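Local coordinates for Iron(III) ABC transporter, periplasmic iron-compound-binding protein (Vibrio cholerae, PDB 5GGY) that probably binds ferric hydroxamate siderophores such as ferric Desferal in the periplasm and hands them to an inner-membrane ABC transporter for iron uptake, at residues E67-L70 against E71-A74; L103-S107 against E108-A112; A133-K136 against L137-Y141; R239-P242 against F243-A246. All blocks are in the same frame, centred on the assembly; numbering follows the deposited sequence.

Contact 1 (E67-L70 against E71-A74); sequences EPNL and EKIA
Asn69 caps the start of helix 70-75 by reaching forward to the N-H groups of its first turn with both its side chain and its own carbonyl. Its CG lies anti to the backbone N (chi1 -175°), which carries the amide over the turn, and OD1 accepts a weak, bent bond from Glu71 N at 3.3 Å. The stronger grip comes from the main chain: Ile73 N points to Asn69 O over 3.1 Å, in the carbonyl plane, and Lys72 N adds a weak bond to the same oxygen. One residue on, Ala74 N bonds to Leu70 O at 2.9 Å. Asn69 ND2 rests 3.3 Å from Lys72 CB, the two side chains crossing at about a right angle. Glu71 folds back through a bend at chi2 (66°) and brings OE1 to 3.3 Å from Asn69 OD1. Both atoms are acceptors, so this approach is not a bond. Lys72 instead runs out extended, and its NZ bonds to Asp61 O. On the inner side Ile73 swings CG1 alongside Asn69 O, and its CD1 reaches Pro68 CB at 4.1 Å, while Leu70 CD2 meets that same methyl at 4.4 Å. This apolar flank continues into the surrounding fold: Ile73 leans on Leu22, Pro68 on Leu90, and Leu70 on Thr93 and Leu94 of helix 91-95, seating the short surface helix after strand 60-61.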
loop_
_atom_site.group_PDB
_atom_site.type_symbol
_atom_site.label_atom_id
_atom_site.label_comp_id
_atom_site.label_asym_id
_atom_site.label_seq_id
_atom_site.Cartn_x
_atom_site.Cartn_y
_atom_site.Cartn_z
ATOM N N GLU A 67 -9.251 9.724 30.070
ATOM C CA GLU A 67 -8.824 10.092 31.416
ATOM C C GLU A 67 -7.873 9.052 32.007
ATOM O O GLU A 67 -8.266 8.277 32.878
ATOM C CB GLU A 67 -10.047 10.271 32.323
ATOM C CG GLU A 67 -9.883 11.327 33.401
ATOM C CD GLU A 67 -10.844 12.491 33.238
ATOM O OE1 GLU A 67 -11.933 12.456 33.848
ATOM O OE2 GLU A 67 -10.507 13.444 32.503
ATOM N N PRO A 68 -6.616 9.031 31.532
ATOM C CA PRO A 68 -5.634 8.025 31.957
ATOM C C PRO A 68 -5.006 8.309 33.320
ATOM O O PRO A 68 -4.912 9.461 33.742
ATOM C CB PRO A 68 -4.576 8.095 30.855
ATOM C CG PRO A 68 -4.619 9.509 30.406
ATOM C CD PRO A 68 -6.065 9.932 30.504
ATOM N N ASN A 69 -4.577 7.246 33.994
ATOM C CA ASN A 69 -3.937 7.365 35.298
ATOM C C ASN A 69 -2.463 7.733 35.156
ATOM O O ASN A 69 -1.617 6.870 34.929
ATOM C CB ASN A 69 -4.090 6.061 36.086
ATOM C CG ASN A 69 -3.542 6.161 37.498
ATOM O OD1 ASN A 69 -3.204 7.245 37.974
ATOM N ND2 ASN A 69 -3.459 5.025 38.179
ATOM N N LEU A 70 -2.174 9.021 35.300
ATOM C CA LEU A 70 -0.826 9.552 35.121
ATOM C C LEU A 70 0.181 8.956 36.100
ATOM O O LEU A 70 1.343 8.744 35.755
ATOM C CB LEU A 70 -0.839 11.076 35.264
ATOM C CG LEU A 70 -1.484 11.880 34.133
ATOM C CD1 LEU A 70 -1.614 13.339 34.527
ATOM C CD2 LEU A 70 -0.676 11.745 32.851
ATOM N N GLU A 71 -0.269 8.692 37.321
ATOM C CA GLU A 71 0.602 8.135 38.352
ATOM C C GLU A 71 1.059 6.724 37.994
ATOM O O GLU A 71 2.212 6.360 38.224
ATOM C CB GLU A 71 -0.105 8.129 39.711
ATOM C CG GLU A 71 -0.125 9.480 40.414
ATOM C CD GLU A 71 -0.950 10.516 39.679
ATOM O OE1 GLU A 71 -1.955 10.137 39.036
ATOM O OE2 GLU A 71 -0.585 11.709 39.737
ATOM N N LYS A 72 0.153 5.935 37.429
ATOM C CA LYS A 72 0.483 4.574 37.025
ATOM C C LYS A 72 1.392 4.588 35.802
ATOM O O LYS A 72 2.293 3.760 35.681
ATOM C CB LYS A 72 -0.785 3.769 36.737
ATOM C CG LYS A 72 -0.560 2.273 36.636
ATOM C CD LYS A 72 -1.882 1.525 36.602
ATOM C CE LYS A 72 -1.678 0.022 36.655
ATOM N NZ LYS A 72 -2.979 -0.701 36.675
ATOM N N ILE A 73 1.148 5.533 34.898
ATOM C CA ILE A 73 1.991 5.707 33.721
ATOM C C ILE A 73 3.424 6.025 34.139
ATOM O O ILE A 73 4.377 5.431 33.632
ATOM C CB ILE A 73 1.462 6.828 32.800
ATOM C CG1 ILE A 73 0.060 6.486 32.286
ATOM C CG2 ILE A 73 2.409 7.052 31.631
ATOM C CD1 ILE A 73 -0.567 7.574 31.440
ATOM N N ALA A 74 3.566 6.956 35.077
ATOM C CA ALA A 74 4.876 7.340 35.590
ATOM C C ALA A 74 5.545 6.183 36.323
ATOM O O ALA A 74 6.752 5.975 36.202
ATOM C CB ALA A 74 4.751 8.548 36.508
#

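Contact 2 (L103-S107 against E108-A112); sequences LPNFS and EQDNA
Pro104 begins the contact by way of a water that lies 3.3 Å from its O and can also donate, weakly, to Asp110 OD2; the loop then closes in a type I beta turn over Ser107-Asp110, combined with an ST turn. The same proline oxygen accepts from His119 of helix 112-126. Next comes Asn105, whose CG stands anti to the backbone N (chi1 -162°) and so brings the amide beside the entry to that helix. There ND2 donates almost straight to Ala112 O at 3.0 Å (173°), and the acceptor lies within the amide plane, which helps fix the rotation of this buried amide. Phe106 follows with its ring at the side of Ala112: CE1 comes to 3.5 Å of Ala112 CB, obliquely, while CG of Asn105 sits over one ring face near the rim. Outside the loop the ring also meets Thr181 of helix 181-188, Asp25 and Tyr258, consistent with a place in the cleft between the two lobes of a periplasmic binding protein. Ser107 ends the walk as the hub of the turn. Its O accepts from Asp110 N at 3.2 Å, the donor standing above the carbonyl plane, and Asp110 OD1 weakly takes both Ser107 N and the hydroxyl. Ser107 OG in turn accepts from Gln109 N at 3.2 Å, the bond that defines the ST turn.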
loop_
_atom_site.group_PDB
_atom_site.type_symbol
_atom_site.label_atom_id
_atom_site.label_comp_id
_atom_site.label_asym_id
_atom_site.label_seq_id
_atom_site.Cartn_x
_atom_site.Cartn_y
_atom_site.Cartn_z
ATOM N N LEU A 103 0.531 11.232 17.378
ATOM C CA LEU A 103 0.077 10.870 16.038
ATOM C C LEU A 103 -1.444 10.887 15.954
ATOM O O LEU A 103 -2.093 9.862 16.164
ATOM C CB LEU A 103 0.597 9.486 15.637
ATOM C CG LEU A 103 2.038 9.120 15.996
ATOM C CD1 LEU A 103 2.086 8.348 17.312
ATOM C CD2 LEU A 103 2.689 8.323 14.878
ATOM N N PRO A 104 -2.021 12.056 15.641
ATOM C CA PRO A 104 -3.476 12.209 15.577
ATOM C C PRO A 104 -4.084 11.675 14.281
ATOM O O PRO A 104 -3.410 11.603 13.254
ATOM C CB PRO A 104 -3.666 13.724 15.680
ATOM C CG PRO A 104 -2.445 14.281 15.041
ATOM C CD PRO A 104 -1.324 13.334 15.406
ATOM N N ASN A 105 -5.358 11.306 14.345
ATOM C CA ASN A 105 -6.080 10.800 13.187
ATOM C C ASN A 105 -7.579 11.060 13.332
ATOM O O ASN A 105 -8.029 11.595 14.348
ATOM C CB ASN A 105 -5.813 9.303 13.007
ATOM C CG ASN A 105 -6.154 8.809 11.609
ATOM O OD1 ASN A 105 -6.770 9.523 10.818
ATOM N ND2 ASN A 105 -5.763 7.575 11.305
ATOM N N PHE A 106 -8.335 10.695 12.298
ATOM C CA PHE A 106 -9.794 10.753 12.309
ATOM C C PHE A 106 -10.317 12.166 12.530
ATOM O O PHE A 106 -11.391 12.363 13.100
ATOM C CB PHE A 106 -10.353 9.802 13.372
ATOM C CG PHE A 106 -9.880 8.386 13.215
ATOM C CD1 PHE A 106 -10.495 7.537 12.311
ATOM C CD2 PHE A 106 -8.812 7.906 13.959
ATOM C CE1 PHE A 106 -10.055 6.234 12.155
ATOM C CE2 PHE A 106 -8.371 6.607 13.804
ATOM C CZ PHE A 106 -8.990 5.774 12.900
ATOM N N SER A 107 -9.554 13.152 12.073
ATOM C CA SER A 107 -10.023 14.527 12.100
ATOM C C SER A 107 -10.897 14.768 10.878
ATOM O O SER A 107 -10.964 13.929 9.979
ATOM C CB SER A 107 -8.854 15.514 12.138
ATOM O OG SER A 107 -8.652 16.113 10.871
ATOM N N GLU A 108 -11.566 15.914 10.861
ATOM C CA GLU A 108 -12.466 16.297 9.779
ATOM C C GLU A 108 -11.786 16.253 8.412
ATOM O O GLU A 108 -12.380 15.828 7.421
ATOM C CB GLU A 108 -13.027 17.699 10.045
ATOM C CG GLU A 108 -12.097 18.612 10.843
ATOM C CD GLU A 108 -12.152 18.359 12.344
ATOM O OE1 GLU A 108 -13.169 17.806 12.815
ATOM O OE2 GLU A 108 -11.173 18.696 13.044
ATOM N N GLN A 109 -10.528 16.675 8.376
ATOM C CA GLN A 109 -9.791 16.795 7.124
ATOM C C GLN A 109 -8.836 15.630 6.885
ATOM O O GLN A 109 -8.170 15.574 5.856
ATOM C CB GLN A 109 -9.025 18.119 7.101
ATOM C CG GLN A 109 -8.208 18.386 8.351
ATOM C CD GLN A 109 -7.828 19.842 8.491
ATOM O OE1 GLN A 109 -8.531 20.618 9.140
ATOM N NE2 GLN A 109 -6.717 20.226 7.874
ATOM N N ASP A 110 -8.771 14.703 7.836
ATOM C CA ASP A 110 -7.945 13.511 7.673
ATOM C C ASP A 110 -8.648 12.440 6.847
ATOM O O ASP A 110 -9.849 12.218 6.988
ATOM C CB ASP A 110 -7.559 12.915 9.031
ATOM C CG ASP A 110 -6.469 13.700 9.725
ATOM O OD1 ASP A 110 -6.427 13.675 10.973
ATOM O OD2 ASP A 110 -5.655 14.345 9.027
ATOM N N ASN A 111 -7.892 11.781 5.978
ATOM C CA ASN A 111 -8.346 10.531 5.396
ATOM C C ASN A 111 -7.835 9.403 6.276
ATOM O O ASN A 111 -6.679 9.005 6.180
ATOM C CB ASN A 111 -7.868 10.366 3.956
ATOM C CG ASN A 111 -8.512 9.179 3.272
ATOM O OD1 ASN A 111 -7.972 8.073 3.282
ATOM N ND2 ASN A 111 -9.687 9.397 2.691
ATOM N N ALA A 112 -8.720 8.904 7.134
ATOM C CA ALA A 112 -8.356 8.038 8.257
ATOM C C ALA A 112 -7.430 6.879 7.896
ATOM O O ALA A 112 -6.406 6.670 8.543
ATOM C CB ALA A 112 -9.616 7.497 8.909
HETATM O O HOH W 1 -3.144 14.116 11.169
#

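Contact 3 (A133-K136 against L137-Y141); sequences AQQK and LEAMY
Leu137 lies one helical turn beyond Ala133, and its N bonds to Ala133 O at 3.1 Å. With CG anti to the carbonyl carbon (chi1 -72°), the side chain drapes back over that same oxygen, bringing Leu137 CG to 3.3 Å of Ala133 O, with CD1 also beside that oxygen. Glu138 follows the same pattern against Gln134. Its N bonds to Gln134 O at 2.9 Å, and the extended chain beyond CG runs back along the helix surface with Glu138 CG 3.1 Å from Gln134 O. At the end of this chain the carboxylate meets the bent side chain of Gln134, the two flat groups turned nearly perpendicular to each other. Ala139, whose N bonds to Gln135 O at 3.1 Å, lays its methyl against that oxygen. Met140 N makes a weaker, more bent bond to Lys136 O, 3.0 Å long at 135°; its chain then leads off from the preceding turn, while Lys136 runs out from the helix at roughly a right angle to the methionine, to a salt bridge with Glu32. Tyr141 continues the helix by bonding to Leu137 O. These residues lie on helix 130-154, the long helix that in this family joins the two lobes. Ala133, Leu137 and Tyr141 face helix 112-126 through Phe120, Lys121 and Ile117; Ala139 and Met140 turn to helix 262-276 at Met262 and Arg265. A further side meets the second subunit, where Tyr141 OH bonds to Glu54 and Glu138 packs on Val51 of that chain.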
loop_
_atom_site.group_PDB
_atom_site.type_symbol
_atom_site.label_atom_id
_atom_site.label_comp_id
_atom_site.label_asym_id
_atom_site.label_seq_id
_atom_site.Cartn_x
_atom_site.Cartn_y
_atom_site.Cartn_z
ATOM N N ALA A 133 6.726 -4.033 8.948
ATOM C CA ALA A 133 5.663 -3.128 8.521
ATOM C C ALA A 133 5.370 -3.285 7.034
ATOM O O ALA A 133 4.212 -3.300 6.620
ATOM C CB ALA A 133 6.032 -1.692 8.834
ATOM N N GLN A 134 6.428 -3.398 6.237
ATOM C CA GLN A 134 6.286 -3.582 4.799
ATOM C C GLN A 134 5.639 -4.923 4.478
ATOM O O GLN A 134 4.781 -5.013 3.602
ATOM C CB GLN A 134 7.646 -3.479 4.105
ATOM C CG GLN A 134 7.875 -2.168 3.382
ATOM C CD GLN A 134 6.937 -1.981 2.206
ATOM O OE1 GLN A 134 6.998 -2.724 1.226
ATOM N NE2 GLN A 134 6.061 -0.990 2.300
ATOM N N GLN A 135 6.052 -5.959 5.199
ATOM C CA GLN A 135 5.538 -7.305 4.976
ATOM C C GLN A 135 4.042 -7.387 5.286
ATOM O O GLN A 135 3.307 -8.123 4.629
ATOM C CB GLN A 135 6.327 -8.318 5.817
ATOM C CG GLN A 135 5.534 -9.034 6.907
ATOM C CD GLN A 135 4.755 -10.226 6.381
ATOM O OE1 GLN A 135 5.202 -10.921 5.467
ATOM N NE2 GLN A 135 3.578 -10.463 6.951
ATOM N N LYS A 136 3.591 -6.619 6.273
ATOM C CA LYS A 136 2.189 -6.663 6.676
ATOM C C LYS A 136 1.310 -5.824 5.753
ATOM O O LYS A 136 0.147 -6.155 5.525
ATOM C CB LYS A 136 2.032 -6.198 8.123
ATOM C CG LYS A 136 2.559 -7.199 9.133
ATOM C CD LYS A 136 1.869 -7.049 10.472
ATOM C CE LYS A 136 2.188 -8.216 11.390
ATOM N NZ LYS A 136 1.402 -8.154 12.653
ATOM N N LEU A 137 1.874 -4.745 5.221
ATOM C CA LEU A 137 1.168 -3.912 4.255
ATOM C C LEU A 137 1.051 -4.622 2.913
ATOM O O LEU A 137 0.008 -4.567 2.263
ATOM C CB LEU A 137 1.880 -2.569 4.084
ATOM C CG LEU A 137 1.756 -1.604 5.262
ATOM C CD1 LEU A 137 2.633 -0.386 5.045
ATOM C CD2 LEU A 137 0.303 -1.198 5.456
ATOM N N GLU A 138 2.132 -5.282 2.505
ATOM C CA GLU A 138 2.148 -6.046 1.263
ATOM C C GLU A 138 1.129 -7.176 1.313
ATOM O O GLU A 138 0.395 -7.407 0.352
ATOM C CB GLU A 138 3.544 -6.612 0.993
ATOM C CG GLU A 138 4.568 -5.583 0.551
ATOM C CD GLU A 138 5.981 -6.134 0.543
ATOM O OE1 GLU A 138 6.160 -7.314 0.909
ATOM O OE2 GLU A 138 6.911 -5.388 0.174
ATOM N N ALA A 139 1.093 -7.877 2.442
ATOM C CA ALA A 139 0.143 -8.961 2.643
ATOM C C ALA A 139 -1.283 -8.428 2.665
ATOM O O ALA A 139 -2.217 -9.103 2.235
ATOM C CB ALA A 139 0.451 -9.706 3.930
ATOM N N MET A 140 -1.437 -7.208 3.167
ATOM C CA MET A 140 -2.741 -6.564 3.248
ATOM C C MET A 140 -3.303 -6.248 1.863
ATOM O O MET A 140 -4.458 -6.561 1.568
ATOM C CB MET A 140 -2.648 -5.283 4.081
ATOM C CG MET A 140 -3.995 -4.688 4.445
ATOM S SD MET A 140 -3.872 -3.210 5.466
ATOM C CE MET A 140 -3.226 -2.031 4.287
ATOM N N TYR A 141 -2.482 -5.632 1.019
ATOM C CA TYR A 141 -2.898 -5.257 -0.329
ATOM C C TYR A 141 -3.189 -6.487 -1.175
ATOM O O TYR A 141 -4.054 -6.464 -2.051
ATOM C CB TYR A 141 -1.826 -4.394 -0.995
ATOM C CG TYR A 141 -1.596 -3.076 -0.291
ATOM C CD1 TYR A 141 -2.665 -2.326 0.183
ATOM C CD2 TYR A 141 -0.311 -2.589 -0.086
ATOM C CE1 TYR A 141 -2.462 -1.123 0.831
ATOM C CE2 TYR A 141 -0.099 -1.386 0.562
ATOM C CZ TYR A 141 -1.176 -0.658 1.019
ATOM O OH TYR A 141 -0.966 0.541 1.665
#

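Contact 4 (R239-P242 against F243-A246); sequences RAMP and FVQA
Met241 and Phe243 run side by side, pointing the same way, and make the tight half of this turn. Phe243 takes the less common chi1 of 47°, with CG between backbone N and carbonyl carbon, which brings the ring back beneath Met241. Met241 CB sits over one face in a CH-pi contact, 3.8 Å from the ring centroid, and CG reaches Phe243 CZ at 3.5 Å. The bend at chi2 then leaves SD oblique to the ring, out beyond its rim, 4.6 Å from the centroid. Val244 adds CG2, 3.6 Å from Met241 CB. Leu212 and Val215 from a loop and Val249 of strand 249-252 close round the phenyl group. The outer half is looser and exposed: Gln245 extends alongside the backbone, its CG 3.4 Å from Arg239 O, while the side chains of Arg239 and Ala240 leave CA facing away from the turn. In the backbone, Gln245 N donates to Met241 O at 2.9 Å, nearly straight (172°), with a weak second bond from Val244 N. Helix 236-239 thus breaks at Ala240 and a new one starts with Met241 as N-cap and Pro242 in the first turn, a place that suits proline, and the buried flank is a Met-aromatic contact.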
loop_
_atom_site.group_PDB
_atom_site.type_symbol
_atom_site.label_atom_id
_atom_site.label_comp_id
_atom_site.label_asym_id
_atom_site.label_seq_id
_atom_site.Cartn_x
_atom_site.Cartn_y
_atom_site.Cartn_z
ATOM N N ARG A 239 -38.015 -3.777 10.408
ATOM C CA ARG A 239 -38.622 -4.874 9.658
ATOM C C ARG A 239 -39.233 -4.392 8.346
ATOM O O ARG A 239 -39.485 -5.187 7.440
ATOM C CB ARG A 239 -39.691 -5.582 10.498
ATOM C CG ARG A 239 -39.243 -6.909 11.094
ATOM C CD ARG A 239 -40.438 -7.752 11.508
ATOM N NE ARG A 239 -40.441 -9.060 10.857
ATOM C CZ ARG A 239 -40.976 -9.302 9.664
ATOM N NH1 ARG A 239 -41.555 -8.323 8.983
ATOM N NH2 ARG A 239 -40.932 -10.524 9.152
ATOM N N ALA A 240 -39.466 -3.085 8.249
ATOM C CA ALA A 240 -40.060 -2.498 7.055
ATOM C C ALA A 240 -39.004 -1.861 6.154
ATOM O O ALA A 240 -39.330 -1.095 5.248
ATOM C CB ALA A 240 -41.114 -1.471 7.441
ATOM N N MET A 241 -37.739 -2.178 6.409
ATOM C CA MET A 241 -36.646 -1.674 5.588
ATOM C C MET A 241 -36.513 -2.471 4.297
ATOM O O MET A 241 -36.659 -3.694 4.304
ATOM C CB MET A 241 -35.329 -1.713 6.362
ATOM C CG MET A 241 -35.229 -0.678 7.464
ATOM S SD MET A 241 -35.191 1.000 6.808
ATOM C CE MET A 241 -35.196 1.954 8.327
ATOM N N PRO A 242 -36.233 -1.776 3.183
ATOM C CA PRO A 242 -36.067 -2.410 1.869
ATOM C C PRO A 242 -34.971 -3.470 1.867
ATOM O O PRO A 242 -35.163 -4.545 1.302
ATOM C CB PRO A 242 -35.689 -1.238 0.956
ATOM C CG PRO A 242 -36.229 -0.033 1.643
ATOM C CD PRO A 242 -36.105 -0.310 3.109
ATOM N N PHE A 243 -33.841 -3.167 2.499
ATOM C CA PHE A 243 -32.717 -4.095 2.556
ATOM C C PHE A 243 -32.978 -5.236 3.530
ATOM O O PHE A 243 -32.394 -6.310 3.406
ATOM C CB PHE A 243 -31.436 -3.358 2.950
ATOM C CG PHE A 243 -31.601 -2.441 4.129
ATOM C CD1 PHE A 243 -31.438 -2.913 5.420
ATOM C CD2 PHE A 243 -31.908 -1.102 3.943
ATOM C CE1 PHE A 243 -31.584 -2.067 6.505
ATOM C CE2 PHE A 243 -32.054 -0.252 5.022
ATOM C CZ PHE A 243 -31.890 -0.735 6.305
ATOM N N VAL A 244 -33.850 -4.995 4.501
ATOM C CA VAL A 244 -34.192 -6.012 5.488
ATOM C C VAL A 244 -35.143 -7.039 4.887
ATOM O O VAL A 244 -34.931 -8.246 5.010
ATOM C CB VAL A 244 -34.830 -5.386 6.745
ATOM C CG1 VAL A 244 -35.548 -6.443 7.570
ATOM C CG2 VAL A 244 -33.770 -4.680 7.574
ATOM N N GLN A 245 -36.188 -6.549 4.229
ATOM C CA GLN A 245 -37.161 -7.419 3.582
ATOM C C GLN A 245 -36.542 -8.173 2.411
ATOM O O GLN A 245 -36.976 -9.273 2.070
ATOM C CB GLN A 245 -38.368 -6.609 3.108
ATOM C CG GLN A 245 -39.267 -6.126 4.230
ATOM C CD GLN A 245 -40.376 -5.223 3.732
ATOM O OE1 GLN A 245 -40.138 -4.309 2.942
ATOM N NE2 GLN A 245 -41.597 -5.477 4.186
ATOM N N ALA A 246 -35.527 -7.575 1.796
ATOM C CA ALA A 246 -34.827 -8.208 0.685
ATOM C C ALA A 246 -33.723 -9.128 1.193
ATOM O O ALA A 246 -33.101 -9.851 0.417
ATOM C CB ALA A 246 -34.253 -7.159 -0.251
#

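How the contacts relate
Contacts 1 to 4 follow in series from the N terminus, each within one continuous stretch, so none nests in or crosses another. Contact 1 turns the loop after strand 60-61 into helix 70-75. Contact 2 leads from strand 100-102, an outer strand of the three-stranded parallel sheet, into helix 112-126, about 25 Å from contact 1 between centres. Contact 3 lies on the next helix, 130-154, and its nearest atoms are about 10 Å from contact 2; helix 112-126 links the two, starting in one and packing against the other. Contact 4 joins two short helices ahead of strand 249-252, on the opposite side of the chain's centre from contact 1.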